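Uncharacterized protein (Bacteroides uniformis, PDB 4JPQ) is of unknown function but probably binds carbohydrate as a family 9 carbohydrate-binding module. Local coordinates at residues A[66-71]-A[153-158]. Numbering follows the deposited sequence.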
ATOM      1  N   TYR A  66       3.278   3.327   6.471  1.00 45.19           N
ATOM      2  CA  TYR A  66       4.540   3.300   5.749  1.00 39.91           C
ATOM      3  C   TYR A  66       5.420   4.438   6.223  1.00 44.05           C
ATOM      4  O   TYR A  66       4.914   5.541   6.462  1.00 42.46           O
ATOM      5  CB  TYR A  66       4.305   3.561   4.257  1.00 43.23           C
ATOM      6  CG  TYR A  66       3.574   2.494   3.500  1.00 41.35           C
ATOM      7  CD1 TYR A  66       2.180   2.512   3.406  1.00 41.98           C
ATOM      8  CD2 TYR A  66       4.276   1.485   2.819  1.00 36.07           C
ATOM      9  CE1 TYR A  66       1.495   1.539   2.680  1.00 41.78           C
ATOM     10  CE2 TYR A  66       3.599   0.509   2.090  1.00 35.57           C
ATOM     11  CZ  TYR A  66       2.213   0.544   2.021  1.00 40.32           C
ATOM     12  OH  TYR A  66       1.528  -0.408   1.318  1.00 51.53           O
ATOM     13  N   LYS A  67       6.727   4.185   6.305  1.00 44.32           N
ATOM     14  CA  LYS A  67       7.751   5.210   6.599  1.00 41.82           C
ATOM     15  C   LYS A  67       8.753   5.169   5.444  1.00 44.46           C
ATOM     16  O   LYS A  67       9.208   4.095   5.070  1.00 54.30           O
ATOM     17  CB  LYS A  67       8.462   4.931   7.912  1.00 42.26           C
ATOM     18  CG  LYS A  67       7.634   5.195   9.162  1.00 51.50           C
ATOM     19  CD  LYS A  67       8.278   4.631  10.430  1.00 62.06           C
ATOM     20  CE  LYS A  67       9.642   5.225  10.767  1.00 69.55           C
ATOM     21  NZ  LYS A  67      10.109   4.719  12.088  1.00 75.81           N
ATOM     22  N   VAL A  68       9.106   6.332   4.903  1.00 43.26           N
ATOM     23  CA  VAL A  68      10.032   6.456   3.765  1.00 45.99           C
ATOM     24  C   VAL A  68      11.106   7.531   3.984  1.00 45.33           C
ATOM     25  O   VAL A  68      10.832   8.548   4.612  1.00 40.33           O
ATOM     26  CB  VAL A  68       9.228   6.863   2.508  1.00 50.09           C
ATOM     27  CG1 VAL A  68      10.132   7.076   1.301  1.00 51.49           C
ATOM     28  CG2 VAL A  68       8.152   5.828   2.191  1.00 47.17           C
ATOM     29  N   LYS A  69      12.316   7.274   3.476  1.00 50.26           N
ATOM     30  CA  LYS A  69      13.408   8.259   3.406  1.00 51.94           C
ATOM     31  C   LYS A  69      14.032   8.103   2.009  1.00 50.37           C
ATOM     32  O   LYS A  69      14.608   7.055   1.719  1.00 58.94           O
ATOM     33  CB  LYS A  69      14.458   8.091   4.514  1.00 58.01           C
ATOM     34  CG  LYS A  69      15.394   9.310   4.643  1.00 69.80           C
ATOM     35  CD  LYS A  69      16.428   9.223   5.766  1.00 71.13           C
ATOM     36  CE  LYS A  69      17.531   8.224   5.445  1.00 80.42           C
ATOM     37  NZ  LYS A  69      18.669   8.333   6.399  1.00 99.30           N
ATOM     38  N   GLU A  70      13.885   9.126   1.152  1.00 50.62           N
ATOM     39  CA  GLU A  70      14.397   9.115  -0.246  1.00 52.17           C
ATOM     40  C   GLU A  70      14.950  10.453  -0.715  1.00 56.93           C
ATOM     41  O   GLU A  70      14.710  11.484  -0.088  1.00 65.48           O
ATOM     42  CB  GLU A  70      13.329   8.611  -1.230  1.00 46.48           C
ATOM     43  CG  GLU A  70      12.016   9.378  -1.208  1.00 46.50           C
ATOM     44  CD  GLU A  70      10.972   8.816  -2.167  1.00 46.70           C
ATOM     45  OE1 GLU A  70      11.319   8.395  -3.298  1.00 51.96           O
ATOM     46  OE2 GLU A  70       9.777   8.827  -1.797  1.00 41.53           O
ATOM     47  N   ALA A  71      15.678  10.412  -1.837  1.00 64.96           N
ATOM     48  CA  ALA A  71      16.382  11.591  -2.397  1.00 65.11           C
ATOM     49  C   ALA A  71      15.499  12.680  -2.999  1.00 58.25           C
ATOM     50  O   ALA A  71      15.975  13.802  -3.191  1.00 68.18           O
ATOM     51  CB  ALA A  71      17.458  11.164  -3.400  1.00 64.89           C
ATOM     52  N   CYS A 153      14.352  13.608   1.955  1.00 64.31           N
ATOM     53  CA  CYS A 153      13.088  13.878   2.637  1.00 59.47           C
ATOM     54  C   CYS A 153      12.513  12.632   3.313  1.00 57.16           C
ATOM     55  O   CYS A 153      12.353  11.595   2.652  1.00 56.99           O
ATOM     56  CB  CYS A 153      12.085  14.398   1.610  1.00 53.89           C
ATOM     57  SG  CYS A 153      10.381  14.465   2.211  1.00 60.45           S
ATOM     58  N   SER A 154      12.200  12.749   4.608  1.00 51.33           N
ATOM     59  CA  SER A 154      11.562  11.673   5.374  1.00 52.95           C
ATOM     60  C   SER A 154      10.049  11.926   5.430  1.00 48.50           C
ATOM     61  O   SER A 154       9.625  12.998   5.830  1.00 48.27           O
ATOM     62  CB  SER A 154      12.123  11.576   6.790  1.00 51.40           C
ATOM     63  OG  SER A 154      13.462  11.138   6.773  1.00 58.71           O
ATOM     64  N   TRP A 155       9.248  10.961   4.984  1.00 49.44           N
ATOM     65  CA  TRP A 155       7.789  11.078   5.054  1.00 48.60           C
ATOM     66  C   TRP A 155       7.144   9.790   5.490  1.00 46.17           C
ATOM     67  O   TRP A 155       7.776   8.744   5.458  1.00 45.86           O
ATOM     68  CB  TRP A 155       7.178  11.569   3.741  1.00 48.49           C
ATOM     69  CG  TRP A 155       7.461  10.742   2.529  1.00 48.20           C
ATOM     70  CD1 TRP A 155       8.602  10.750   1.783  1.00 53.54           C
ATOM     71  CD2 TRP A 155       6.552   9.856   1.861  1.00 47.99           C
ATOM     72  NE1 TRP A 155       8.475   9.894   0.713  1.00 52.73           N
ATOM     73  CE2 TRP A 155       7.228   9.328   0.745  1.00 44.84           C
ATOM     74  CE3 TRP A 155       5.232   9.450   2.104  1.00 49.88           C
ATOM     75  CZ2 TRP A 155       6.635   8.418  -0.124  1.00 47.14           C
ATOM     76  CZ3 TRP A 155       4.641   8.528   1.231  1.00 45.13           C
ATOM     77  CH2 TRP A 155       5.344   8.025   0.139  1.00 41.73           C
ATOM     78  N   GLU A 156       5.895   9.911   5.941  1.00 43.88           N
ATOM     79  CA  GLU A 156       5.093   8.798   6.413  1.00 45.86           C
ATOM     80  C   GLU A 156       3.690   8.905   5.833  1.00 48.57           C
ATOM     81  O   GLU A 156       3.216  10.001   5.528  1.00 51.79           O
ATOM     82  CB  GLU A 156       5.011   8.783   7.939  1.00 48.88           C
ATOM     83  CG  GLU A 156       6.370   8.853   8.626  1.00 57.87           C
ATOM     84  CD  GLU A 156       6.323   8.651  10.138  1.00 58.89           C
ATOM     85  OE1 GLU A 156       5.251   8.308  10.678  1.00 55.40           O
ATOM     86  OE2 GLU A 156       7.382   8.822  10.787  1.00 55.73           O
ATOM     87  N   LEU A 157       3.038   7.756   5.698  1.00 47.73           N
ATOM     88  CA  LEU A 157       1.709   7.662   5.114  1.00 44.56           C
ATOM     89  C   LEU A 157       0.914   6.522   5.721  1.00 45.94           C
ATOM     90  O   LEU A 157       1.480   5.469   5.994  1.00 42.12           O
ATOM     91  CB  LEU A 157       1.821   7.482   3.597  1.00 46.48           C
ATOM     92  CG  LEU A 157       0.513   7.384   2.788  1.00 46.36           C
ATOM     93  CD1 LEU A 157       0.649   8.096   1.454  1.00 54.52           C
ATOM     94  CD2 LEU A 157       0.008   5.956   2.593  1.00 56.62           C
ATOM     95  N   VAL A 158      -0.403   6.747   5.859  1.00 44.46           N
ATOM     96  CA  VAL A 158      -1.328   5.814   6.460  1.00 40.89           C
ATOM     97  C   VAL A 158      -2.549   5.621   5.595  1.00 43.06           C
ATOM     98  O   VAL A 158      -3.040   6.575   5.000  1.00 57.13           O
ATOM     99  CB  VAL A 158      -1.788   6.336   7.835  1.00 45.06           C
ATOM    100  CG1 VAL A 158      -3.008   5.590   8.383  1.00 48.75           C
ATOM    101  CG2 VAL A 158      -0.640   6.255   8.815  1.00 46.83           C
TER
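The indole of Trp155 carries Val68 on one face, its five-membered ring centred 3.7 Å from Val68 CB, a CH-pi contact 18° off the ring normal; the carboxylate of Glu70 meets the same indole at its edge, the two planes 18° apart, and Leu157 O lies at the edge of the Tyr66 ring, near its plane. Strands 61-70 and 152-162 form an antiparallel pair within the beta-sandwich expected of a family 9 carbohydrate-binding module. Six backbone hydrogen bonds join Tyr66 with Leu157, Val68 with Trp155 and Glu70 with Cys153, Tyr66 N reaching Leu157 O at 2.8 Å. Trp155 CG sits between its backbone N and carbonyl carbon (chi1 58°), which swings the indole over Val68. Glu70 OE2 accepts a hydrogen bond from Trp155 NE1 (3.0 Å) and forms a salt bridge with Lys185. With alanine at Trp155, Val68 would probably lose its aromatic cover and Glu70 OE2 one of its donors. On this buried side Tyr66 and Leu157 point the same way, and Val90 and Lys185 of other strands pack against Trp155. On the other side the stems of Lys67 and Glu156 run together, Glu156 OE1 bonding to His65. Glu70 OE2 receives Trp155 NE1 on the lone pair anti to its other oxygen, almost within the indole plane.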